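Local coordinates for putative lipoprotein (Parabacteroides distasonis, PDB 4FVS) that is of unknown function but, as a putative exported lipoprotein with a LolA/LolB-like fold, may bind lipid or another hydrophobic ligand, at residues F6-T11 against G64-Y69; W16-Y21 against S207-E212; M31-D36 against A49-T54; D97-F102 against K126-K131. All blocks are in the same frame, centred on the assembly; numbering follows the deposited sequence.

Contact 1. Residues F6-T11 against G64-Y69; sequences FFFPQT and GDIKAY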
# COMPACT_ATOMS: atom_id res chain seq x y z
N PHE A 6 12.89 5.80 5.96
CA PHE A 6 11.77 4.95 6.31
C PHE A 6 10.49 5.51 5.69
O PHE A 6 10.00 6.56 6.11
CB PHE A 6 11.68 4.86 7.84
CG PHE A 6 11.13 3.57 8.37
CD1 PHE A 6 11.96 2.48 8.59
CD2 PHE A 6 9.78 3.44 8.70
CE1 PHE A 6 11.45 1.29 9.09
CE2 PHE A 6 9.28 2.24 9.20
CZ PHE A 6 10.11 1.18 9.40
N PHE A 7 9.94 4.82 4.68
CA PHE A 7 8.73 5.27 4.00
C PHE A 7 7.48 4.69 4.69
O PHE A 7 6.67 4.00 4.06
CB PHE A 7 8.77 4.91 2.51
CG PHE A 7 9.88 5.64 1.79
CD1 PHE A 7 9.79 7.00 1.52
CD2 PHE A 7 11.04 4.96 1.41
CE1 PHE A 7 10.81 7.67 0.87
CE2 PHE A 7 12.07 5.64 0.76
CZ PHE A 7 11.95 6.99 0.49
N PHE A 8 7.31 5.01 5.98
CA PHE A 8 6.21 4.57 6.82
C PHE A 8 6.30 5.25 8.18
O PHE A 8 7.43 5.52 8.59
CB PHE A 8 6.26 3.05 6.97
CG PHE A 8 4.99 2.36 7.42
CD1 PHE A 8 3.90 2.22 6.56
CD2 PHE A 8 4.90 1.80 8.69
CE1 PHE A 8 2.74 1.59 6.97
CE2 PHE A 8 3.74 1.15 9.09
CZ PHE A 8 2.67 1.04 8.23
N PRO A 9 5.19 5.53 8.92
CA PRO A 9 5.33 6.15 10.25
C PRO A 9 6.19 5.27 11.16
O PRO A 9 6.12 4.05 11.08
CB PRO A 9 3.89 6.25 10.74
CG PRO A 9 3.10 6.29 9.52
CD PRO A 9 3.76 5.32 8.61
N GLN A 10 7.06 5.89 11.97
CA GLN A 10 7.99 5.13 12.79
C GLN A 10 7.96 5.59 14.27
O GLN A 10 8.89 5.26 15.02
CB GLN A 10 9.42 5.26 12.21
CG GLN A 10 9.87 6.70 11.95
CD GLN A 10 11.29 6.84 11.47
OE1 GLN A 10 12.03 5.88 11.25
NE2 GLN A 10 11.72 8.08 11.32
N THR A 11 6.91 6.33 14.68
CA THR A 11 6.77 6.80 16.06
C THR A 11 5.63 6.04 16.72
O THR A 11 4.53 6.03 16.19
CB THR A 11 6.58 8.31 16.12
OG1 THR A 11 7.71 8.94 15.52
CG2 THR A 11 6.41 8.82 17.56
N GLY A 64 -6.18 -6.15 10.86
CA GLY A 64 -4.94 -6.89 10.90
C GLY A 64 -3.79 -6.00 11.28
O GLY A 64 -4.00 -4.88 11.76
N ASP A 65 -2.56 -6.48 11.04
CA ASP A 65 -1.34 -5.74 11.33
C ASP A 65 -0.38 -5.79 10.11
O ASP A 65 -0.45 -6.71 9.29
CB ASP A 65 -0.67 -6.27 12.60
CG ASP A 65 -0.59 -7.77 12.74
OD1 ASP A 65 0.17 -8.41 11.97
OD2 ASP A 65 -1.24 -8.30 13.68
N ILE A 66 0.47 -4.77 9.99
CA ILE A 66 1.39 -4.63 8.88
C ILE A 66 2.77 -4.32 9.42
O ILE A 66 2.91 -3.55 10.37
CB ILE A 66 0.89 -3.58 7.85
CG1 ILE A 66 1.75 -3.59 6.56
CG2 ILE A 66 0.77 -2.17 8.43
CD1 ILE A 66 0.98 -3.46 5.29
N LYS A 67 3.80 -4.97 8.84
CA LYS A 67 5.20 -4.77 9.25
C LYS A 67 5.97 -3.99 8.18
O LYS A 67 5.71 -4.13 7.00
CB LYS A 67 5.90 -6.09 9.57
CG LYS A 67 5.79 -6.52 11.02
CD LYS A 67 6.90 -7.51 11.39
CE LYS A 67 7.01 -7.74 12.89
NZ LYS A 67 8.21 -8.52 13.26
N ALA A 68 6.85 -3.11 8.63
CA ALA A 68 7.73 -2.30 7.80
C ALA A 68 9.11 -2.33 8.39
O ALA A 68 9.23 -2.29 9.62
CB ALA A 68 7.23 -0.86 7.71
N TYR A 69 10.16 -2.42 7.56
CA TYR A 69 11.51 -2.45 8.11
C TYR A 69 12.58 -1.93 7.15
O TYR A 69 12.37 -1.89 5.94
CB TYR A 69 11.89 -3.87 8.58
CG TYR A 69 11.80 -4.92 7.50
CD1 TYR A 69 12.87 -5.16 6.64
CD2 TYR A 69 10.66 -5.70 7.36
CE1 TYR A 69 12.79 -6.12 5.64
CE2 TYR A 69 10.57 -6.67 6.36
CZ TYR A 69 11.63 -6.87 5.49
OH TYR A 69 11.57 -7.82 4.49

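Contact 2. Residues W16-Y21 against S207-E212; sequences WVRKGY and SYTVLE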
# COMPACT_ATOMS: atom_id res chain seq x y z
N TRP A 16 -3.07 7.46 11.82
CA TRP A 16 -3.34 8.08 10.54
C TRP A 16 -4.56 7.44 9.90
O TRP A 16 -5.00 6.36 10.30
CB TRP A 16 -2.12 8.07 9.58
CG TRP A 16 -1.59 6.76 9.07
CD1 TRP A 16 -1.65 6.31 7.79
CD2 TRP A 16 -0.73 5.86 9.77
NE1 TRP A 16 -0.95 5.14 7.66
CE2 TRP A 16 -0.36 4.85 8.86
CE3 TRP A 16 -0.30 5.76 11.10
CZ2 TRP A 16 0.44 3.76 9.24
CZ3 TRP A 16 0.47 4.67 11.48
CH2 TRP A 16 0.84 3.68 10.55
N VAL A 17 -5.18 8.19 8.97
CA VAL A 17 -6.38 7.80 8.26
C VAL A 17 -6.18 8.06 6.80
O VAL A 17 -5.84 9.19 6.42
CB VAL A 17 -7.66 8.51 8.78
CG1 VAL A 17 -8.91 8.00 8.04
CG2 VAL A 17 -7.84 8.35 10.28
N ARG A 18 -6.40 7.03 5.99
CA ARG A 18 -6.44 7.06 4.53
C ARG A 18 -7.85 6.73 4.14
O ARG A 18 -8.43 5.79 4.72
CB ARG A 18 -5.42 6.10 3.90
CG ARG A 18 -4.00 6.64 3.94
CD ARG A 18 -2.92 5.66 3.50
NE ARG A 18 -3.14 5.19 2.13
CZ ARG A 18 -3.33 3.92 1.81
NH1 ARG A 18 -3.29 2.99 2.75
NH2 ARG A 18 -3.52 3.56 0.56
N LYS A 19 -8.44 7.47 3.19
CA LYS A 19 -9.81 7.18 2.77
C LYS A 19 -9.81 6.76 1.30
O LYS A 19 -9.07 7.32 0.48
CB LYS A 19 -10.75 8.36 3.04
CG LYS A 19 -11.04 8.56 4.52
CD LYS A 19 -12.10 9.56 4.76
CE LYS A 19 -12.39 9.76 6.23
NZ LYS A 19 -13.36 10.88 6.46
N GLY A 20 -10.61 5.74 0.99
CA GLY A 20 -10.74 5.17 -0.34
C GLY A 20 -11.99 5.65 -1.02
O GLY A 20 -13.07 5.54 -0.45
N TYR A 21 -11.83 6.17 -2.26
CA TYR A 21 -12.91 6.75 -3.07
C TYR A 21 -13.01 6.09 -4.43
O TYR A 21 -12.02 5.55 -4.91
CB TYR A 21 -12.63 8.23 -3.27
CG TYR A 21 -12.53 9.04 -2.00
CD1 TYR A 21 -13.67 9.59 -1.41
CD2 TYR A 21 -11.30 9.28 -1.40
CE1 TYR A 21 -13.59 10.33 -0.23
CE2 TYR A 21 -11.21 10.02 -0.21
CZ TYR A 21 -12.36 10.55 0.36
OH TYR A 21 -12.29 11.29 1.51
N SER A 207 -10.55 4.02 -8.97
CA SER A 207 -10.53 4.44 -7.58
C SER A 207 -9.24 5.18 -7.25
O SER A 207 -8.32 5.21 -8.05
CB SER A 207 -10.69 3.23 -6.65
OG SER A 207 -9.80 2.18 -6.98
N TYR A 208 -9.19 5.78 -6.05
CA TYR A 208 -8.04 6.49 -5.53
C TYR A 208 -8.14 6.54 -4.00
O TYR A 208 -9.21 6.29 -3.44
CB TYR A 208 -7.88 7.88 -6.15
CG TYR A 208 -8.95 8.88 -5.76
CD1 TYR A 208 -10.15 8.96 -6.47
CD2 TYR A 208 -8.74 9.80 -4.74
CE1 TYR A 208 -11.14 9.88 -6.12
CE2 TYR A 208 -9.72 10.72 -4.37
CZ TYR A 208 -10.92 10.75 -5.06
OH TYR A 208 -11.88 11.66 -4.71
N THR A 209 -7.00 6.77 -3.33
CA THR A 209 -6.97 6.90 -1.87
C THR A 209 -6.13 8.15 -1.53
O THR A 209 -5.22 8.52 -2.28
CB THR A 209 -6.46 5.64 -1.13
OG1 THR A 209 -5.04 5.63 -1.09
CG2 THR A 209 -7.03 4.34 -1.68
N VAL A 210 -6.48 8.80 -0.41
CA VAL A 210 -5.77 9.98 0.06
C VAL A 210 -5.58 9.87 1.55
O VAL A 210 -6.46 9.35 2.24
CB VAL A 210 -6.42 11.36 -0.30
CG1 VAL A 210 -6.21 11.72 -1.75
CG2 VAL A 210 -7.89 11.39 0.03
N LEU A 211 -4.41 10.38 2.04
CA LEU A 211 -4.09 10.50 3.46
C LEU A 211 -4.82 11.73 3.97
O LEU A 211 -4.59 12.84 3.49
CB LEU A 211 -2.58 10.59 3.64
CG LEU A 211 -2.09 10.81 5.08
CD1 LEU A 211 -2.26 9.56 5.94
CD2 LEU A 211 -0.66 11.29 5.07
N GLU A 212 -5.76 11.53 4.89
CA GLU A 212 -6.60 12.64 5.38
C GLU A 212 -6.16 13.15 6.77
O GLU A 212 -6.34 14.32 7.06
CB GLU A 212 -8.06 12.19 5.44
CG GLU A 212 -8.60 11.64 4.13
CD GLU A 212 -9.61 12.49 3.39
OE1 GLU A 212 -10.22 13.39 4.01
OE2 GLU A 212 -9.86 12.19 2.20

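Contact 3. Residues M31-D36 against A49-T54; sequences MSYQVD and ADYVYT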
# COMPACT_ATOMS: atom_id res chain seq x y z
N MSE A 31 -9.59 3.76 6.14
CA MSE A 31 -8.48 2.92 6.56
C MSE A 31 -7.73 3.60 7.68
O MSE A 31 -7.04 4.61 7.45
CB MSE A 31 -7.58 2.63 5.36
CG MSE A 31 -8.34 1.89 4.27
SE MSE A 31 -7.49 1.78 2.56
CE MSE A 31 -7.66 3.71 2.05
N SER A 32 -7.92 3.08 8.93
CA SER A 32 -7.33 3.64 10.13
C SER A 32 -6.16 2.80 10.59
O SER A 32 -6.27 1.58 10.68
CB SER A 32 -8.36 3.76 11.23
OG SER A 32 -9.46 4.50 10.74
N TYR A 33 -5.03 3.46 10.87
CA TYR A 33 -3.80 2.80 11.28
C TYR A 33 -3.24 3.38 12.55
O TYR A 33 -3.57 4.51 12.92
CB TYR A 33 -2.73 2.94 10.20
CG TYR A 33 -3.02 2.35 8.84
CD1 TYR A 33 -3.82 3.02 7.92
CD2 TYR A 33 -2.35 1.20 8.40
CE1 TYR A 33 -4.05 2.50 6.64
CE2 TYR A 33 -2.57 0.68 7.13
CZ TYR A 33 -3.40 1.35 6.24
OH TYR A 33 -3.58 0.84 4.98
N GLN A 34 -2.34 2.61 13.18
CA GLN A 34 -1.63 3.03 14.37
C GLN A 34 -0.33 2.25 14.57
O GLN A 34 -0.35 1.02 14.54
CB GLN A 34 -2.50 2.89 15.62
CG GLN A 34 -1.79 3.49 16.82
CD GLN A 34 -2.51 3.29 18.09
OE1 GLN A 34 -3.10 2.23 18.34
NE2 GLN A 34 -2.41 4.28 18.96
N VAL A 35 0.79 2.95 14.82
CA VAL A 35 2.08 2.32 15.12
C VAL A 35 1.98 1.70 16.52
O VAL A 35 1.86 2.42 17.51
CB VAL A 35 3.27 3.30 15.01
CG1 VAL A 35 4.57 2.62 15.42
CG2 VAL A 35 3.38 3.89 13.61
N ASP A 36 2.00 0.36 16.59
CA ASP A 36 1.90 -0.36 17.84
C ASP A 36 3.29 -0.53 18.48
O ASP A 36 3.44 -0.21 19.66
CB ASP A 36 1.21 -1.72 17.62
CG ASP A 36 0.64 -2.39 18.87
OD1 ASP A 36 0.85 -1.87 19.99
OD2 ASP A 36 -0.04 -3.43 18.72
N ALA A 49 2.49 -1.97 12.76
CA ALA A 49 1.30 -1.15 12.89
C ALA A 49 0.02 -1.96 12.74
O ALA A 49 -0.00 -2.94 12.00
CB ALA A 49 1.32 -0.06 11.84
N ASP A 50 -1.04 -1.55 13.48
CA ASP A 50 -2.38 -2.15 13.40
C ASP A 50 -3.21 -1.37 12.42
O ASP A 50 -3.01 -0.16 12.28
CB ASP A 50 -3.08 -2.20 14.76
CG ASP A 50 -2.60 -3.31 15.64
OD1 ASP A 50 -2.82 -4.49 15.28
OD2 ASP A 50 -2.04 -3.02 16.73
N TYR A 51 -4.13 -2.05 11.72
CA TYR A 51 -5.02 -1.37 10.79
C TYR A 51 -6.43 -1.88 10.98
O TYR A 51 -6.63 -3.02 11.39
CB TYR A 51 -4.56 -1.51 9.33
CG TYR A 51 -4.66 -2.90 8.73
CD1 TYR A 51 -5.86 -3.36 8.20
CD2 TYR A 51 -3.53 -3.70 8.59
CE1 TYR A 51 -5.95 -4.62 7.61
CE2 TYR A 51 -3.61 -4.97 7.99
CZ TYR A 51 -4.83 -5.42 7.50
OH TYR A 51 -4.94 -6.66 6.91
N VAL A 52 -7.41 -1.01 10.71
CA VAL A 52 -8.84 -1.30 10.74
C VAL A 52 -9.45 -0.65 9.52
O VAL A 52 -9.40 0.56 9.38
CB VAL A 52 -9.59 -0.89 12.04
CG1 VAL A 52 -11.00 -1.48 12.06
CG2 VAL A 52 -8.83 -1.33 13.29
N TYR A 53 -9.98 -1.47 8.61
CA TYR A 53 -10.65 -0.99 7.43
C TYR A 53 -12.14 -1.08 7.72
O TYR A 53 -12.63 -2.14 8.10
CB TYR A 53 -10.24 -1.77 6.16
CG TYR A 53 -8.78 -1.73 5.73
CD1 TYR A 53 -7.88 -0.86 6.35
CD2 TYR A 53 -8.31 -2.53 4.70
CE1 TYR A 53 -6.54 -0.80 5.94
CE2 TYR A 53 -6.96 -2.50 4.30
CZ TYR A 53 -6.08 -1.62 4.92
OH TYR A 53 -4.76 -1.58 4.50
N THR A 54 -12.84 0.08 7.66
CA THR A 54 -14.27 0.19 7.92
C THR A 54 -14.95 0.76 6.70
O THR A 54 -14.29 1.45 5.93
CB THR A 54 -14.56 1.06 9.15
OG1 THR A 54 -13.97 2.35 8.98
CG2 THR A 54 -14.11 0.42 10.46

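Contact 4. Residues D97-F102 against K126-K131; sequences DITENF and KIYDKK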
# COMPACT_ATOMS: atom_id res chain seq x y z
N ASP A 97 -7.83 -12.79 4.18
CA ASP A 97 -6.43 -12.54 4.49
C ASP A 97 -5.62 -12.49 3.18
O ASP A 97 -6.12 -12.86 2.12
CB ASP A 97 -5.86 -13.59 5.46
CG ASP A 97 -4.87 -13.00 6.47
OD1 ASP A 97 -4.20 -11.99 6.15
OD2 ASP A 97 -4.78 -13.55 7.59
N ILE A 98 -4.39 -11.96 3.26
CA ILE A 98 -3.48 -11.86 2.13
C ILE A 98 -2.15 -12.45 2.57
O ILE A 98 -1.73 -12.26 3.72
CB ILE A 98 -3.36 -10.41 1.58
CG1 ILE A 98 -4.73 -9.92 1.03
CG2 ILE A 98 -2.33 -10.32 0.48
CD1 ILE A 98 -4.84 -8.45 0.63
N THR A 99 -1.50 -13.22 1.67
CA THR A 99 -0.21 -13.87 1.92
C THR A 99 0.86 -12.79 2.10
O THR A 99 0.79 -11.72 1.48
CB THR A 99 0.14 -14.84 0.79
OG1 THR A 99 0.05 -14.16 -0.45
CG2 THR A 99 -0.76 -16.05 0.75
N GLU A 100 1.82 -13.08 2.97
CA GLU A 100 2.93 -12.19 3.28
C GLU A 100 3.93 -12.19 2.14
O GLU A 100 4.35 -13.24 1.68
CB GLU A 100 3.60 -12.62 4.60
CG GLU A 100 4.82 -11.79 4.98
CD GLU A 100 5.83 -12.56 5.81
OE1 GLU A 100 5.71 -12.51 7.05
OE2 GLU A 100 6.74 -13.19 5.22
N ASN A 101 4.29 -10.99 1.67
CA ASN A 101 5.32 -10.76 0.65
C ASN A 101 5.83 -9.35 0.87
O ASN A 101 5.05 -8.40 0.74
CB ASN A 101 4.81 -11.02 -0.80
CG ASN A 101 5.89 -11.24 -1.86
OD1 ASN A 101 7.02 -10.75 -1.77
ND2 ASN A 101 5.58 -11.98 -2.92
N PHE A 102 7.08 -9.21 1.32
CA PHE A 102 7.68 -7.89 1.56
C PHE A 102 8.37 -7.41 0.31
O PHE A 102 9.17 -8.13 -0.27
CB PHE A 102 8.66 -7.95 2.74
CG PHE A 102 7.99 -8.07 4.10
CD1 PHE A 102 7.46 -6.95 4.74
CD2 PHE A 102 7.92 -9.29 4.75
CE1 PHE A 102 6.88 -7.06 6.00
CE2 PHE A 102 7.35 -9.39 6.02
CZ PHE A 102 6.83 -8.28 6.64
N LYS A 126 -1.77 -13.93 -2.52
CA LYS A 126 -3.02 -14.63 -2.63
C LYS A 126 -3.99 -14.05 -1.61
O LYS A 126 -3.68 -13.94 -0.42
CB LYS A 126 -2.84 -16.12 -2.48
CG LYS A 126 -3.90 -16.87 -3.25
CD LYS A 126 -3.75 -18.34 -3.16
CE LYS A 126 -2.48 -18.82 -3.79
NZ LYS A 126 -2.49 -18.91 -5.27
N ILE A 127 -5.13 -13.59 -2.09
CA ILE A 127 -6.17 -13.09 -1.20
C ILE A 127 -7.17 -14.26 -1.05
O ILE A 127 -7.57 -14.85 -2.05
CB ILE A 127 -6.76 -11.76 -1.70
CG1 ILE A 127 -7.89 -11.28 -0.80
CG2 ILE A 127 -7.16 -11.79 -3.17
CD1 ILE A 127 -8.12 -9.77 -0.92
N TYR A 128 -7.43 -14.67 0.19
CA TYR A 128 -8.24 -15.86 0.46
C TYR A 128 -9.07 -15.71 1.73
O TYR A 128 -8.78 -14.85 2.55
CB TYR A 128 -7.30 -17.09 0.62
CG TYR A 128 -6.33 -17.00 1.78
CD1 TYR A 128 -5.11 -16.34 1.65
CD2 TYR A 128 -6.63 -17.57 3.01
CE1 TYR A 128 -4.23 -16.21 2.72
CE2 TYR A 128 -5.75 -17.46 4.10
CZ TYR A 128 -4.56 -16.77 3.95
OH TYR A 128 -3.69 -16.66 5.02
N ASP A 129 -10.02 -16.64 1.93
CA ASP A 129 -10.87 -16.74 3.11
C ASP A 129 -10.18 -17.70 4.10
O ASP A 129 -10.02 -18.87 3.79
CB ASP A 129 -12.28 -17.23 2.67
CG ASP A 129 -13.37 -17.42 3.73
OD1 ASP A 129 -13.04 -17.48 4.93
OD2 ASP A 129 -14.55 -17.58 3.34
N LYS A 130 -9.75 -17.19 5.27
CA LYS A 130 -9.10 -17.93 6.36
C LYS A 130 -9.87 -19.19 6.75
O LYS A 130 -9.25 -20.21 7.08
CB LYS A 130 -8.94 -17.04 7.61
CG LYS A 130 -7.74 -16.08 7.55
CD LYS A 130 -7.60 -15.17 8.78
CE LYS A 130 -8.29 -13.83 8.61
NZ LYS A 130 -7.95 -12.88 9.71
N LYS A 131 -11.23 -19.12 6.69
CA LYS A 131 -12.16 -20.19 7.07
C LYS A 131 -12.43 -21.16 5.90
O LYS A 131 -12.80 -22.32 6.16
CB LYS A 131 -13.49 -19.61 7.58
CG LYS A 131 -13.38 -18.57 8.71
CD LYS A 131 -13.22 -19.15 10.11
CE LYS A 131 -13.26 -18.04 11.15
NZ LYS A 131 -13.45 -18.56 12.54

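Contact 1. Residues F6-T11 against G64-Y69
Phe6 and Phe8 plug the N-terminal loop against the buried side of strand 60-71 in this LolA/LolB-related antiparallel beta fold, where Ile66 and Ala68 receive them. No hydrogen bond crosses between the two segments, so the contact rests mainly on aromatic and aliphatic carbon. The Phe8 ring lies along the strand and spans two successive inward-facing residues. Its CD2 rests 3.7 Å from Ala68 CB, while at the far end CZ meets Ile66 CG2, also at 3.7 Å. This reach follows from a first torsion of -162°, which sets CG anti to the backbone N and carries the ring across to the strand. Pro9 follows directly in the chain and lays its CD over one face of the same ring; Trp16 meets Phe8 edge-to-face. Between the two phenylalanines that meet the strand, Phe7 centres an inverse gamma turn closed by a weak bond from Phe8 N to Phe6 O. The turn lets Phe6 and Phe8 both serve the strand while the Phe7 ring leads off toward Tyr187. A disulfide between Cys4 and Cys70, just beyond the ends of the two segments, fastens the loop covalently to the same strand. Phe6 approaches with the far end of its ring: CE1 lies 3.9 Å from Tyr69 CA, and CZ sits 3.6 Å from Ala68 O, which meets the ring at its edge, near the ring plane.

Contact 2. Residues W16-Y21 against S207-E212
Tyr21 and Glu212 meet across two antiparallel strands through a hydrogen bond from Tyr21 OH to Glu212 OE2 of 2.7 Å. The oxygen lies at the edge of the phenol, in the ring plane, but the hydroxyl reaches it from above the carboxylate plane, the planes turned by 40°. Val210 CG2 touches the same ring edge 3.6 Å from Tyr21 CE2. Tyr208 packs differently: Tyr21 CB sits over one face of its ring as a CH-pi contact, 3.8 Å from the centroid, and the two rings, 20° from parallel, are displaced too far for a real stack. An alanine in place of Tyr21 would probably cost Glu212 OE2 its phenolic donor and open a gap beside Val210. Lys19 lays its aliphatic chain across Glu212 at about a right angle. On the reverse, buried face, Arg18 NH2 donates to Thr209 OG1 at 3.1 Å, tilted from the guanidinium plane, and Thr196 on the next strand holds that hydroxyl too. Leu211 CD1 packs there against Trp16 CD1. Behind these side chains, reciprocal backbone bonds join Lys19 with Val210 and Tyr21 with Tyr208, while Glu212 N reaches Val17 O, setting the register by which strands 15-22 and 205-214 unite the two chain ends. With the phenol as donor and Lys19 NZ 4.7 Å from Glu212 OE1, too far for a bond, the carboxylate probably stays ionised.

Contact 3. Residues M31-D36 against A49-T54
Ala49 begins the walk beside Val35, its CB lying against Gln34 O at 3.4 Å. Asp50 then pairs with Gln34 through backbone bonds in both directions, and on the more exposed side its carboxylate lies near that of Asp36. Tyr51 again points to the buried side. Its CB packs 3.6 Å from Tyr33 CD2, while with CG between the backbone N and the carbonyl carbon (chi1 69°) the ring leads away from Tyr33, its hydroxyl bonding Asn62. Val52 exchanges two backbone bonds with Ser32. Tyr53 collects the rest: its OH lies 2.7 Å from Tyr33 OH in a hydrogen bond that either could donate. Its ring edge is directed toward the face of Tyr33 in an offset edge-to-face pair, with centroids 5.9 Å apart and planes at 65°. One face of Tyr53 carries Met31, present as selenomethionine, whose CG stands 3.8 Å from the ring centroid and whose SE follows over the same face at 4.4 Å as a Met-aromatic contact. Tyr51 CD1 lies over the opposite face, completing the sandwich. A phenylalanine in place of Tyr33 would probably leave Tyr53 OH without this mate, dependent on its bond to Ser84. Such cross-strand pairing, with tyrosines on one face and polar groups mainly on the other, belongs to the beta hairpin of strands 27-41 and 44-54, consistent with the LolA/LolB-like antiparallel fold of the family.

Contact 4. Residues D97-F102 against K126-K131
Ile98 and Ile127 share one face of a short antiparallel pairing, their CD1 methyls 3.9 Å apart and Ile98 also resting on Leu83 and Met92. Here the contact is closely knit. Asp97 and Tyr128 exchange backbone bonds in both directions, and Thr99 N adds a third to Lys126 O. Thr99 also returns a side-chain link: OG1, set between the backbone N and the carbonyl carbon (chi1 53°), accepts from Lys126 N at 2.8 Å and carries the hydrogen bonding one residue past strand 96-98. The other face is looser. Asp97 and Tyr128 lie side by side there, the Asp97 CB off-centre over the phenol at 4.2 Å from its centroid. Asp97 OD1 turns back to accept from Ile98 N, leaving OD2 toward exposed Lys130. That salt bridge is long, 3.9 Å from Asp97 OD2 to Lys130 NZ, and the ammonium has a weak second bond to Thr94 O; more of the contact comes from the lysine methylenes. Asp129 OD1 accepts from Lys131 N in an Asx turn at the bend into strand 132-154. Strand 96-98, outermost within the chain, gives way to loop after this short pairing with strand 123-129 of the antiparallel beta fold.

Overall arrangement
Contact 1 is the most buried of the four and contact 4 the most superficial, with contacts 2 and 3 each showing one buried and one more open face. Contacts 2, 3 and 1 run through neighbouring strands: 15-22 pairs with 27-41, and 44-54 with 60-71, through backbone bonds such as Arg18 O to Met31 N. Aromatic packing joins contacts 2 and 3 as well, since Trp16 stacks on Tyr33. Contact 4 stands apart, reaching contact 1 through Phe102 against Tyr69. Chemistry follows place: mostly carbon packing, with no hydrogen bond across, in contact 1; tyrosine hydroxyl bonds in contacts 2 and 3; backbone and threonine hydrogen bonds, with a long ion pair on the solvent side, in contact 4.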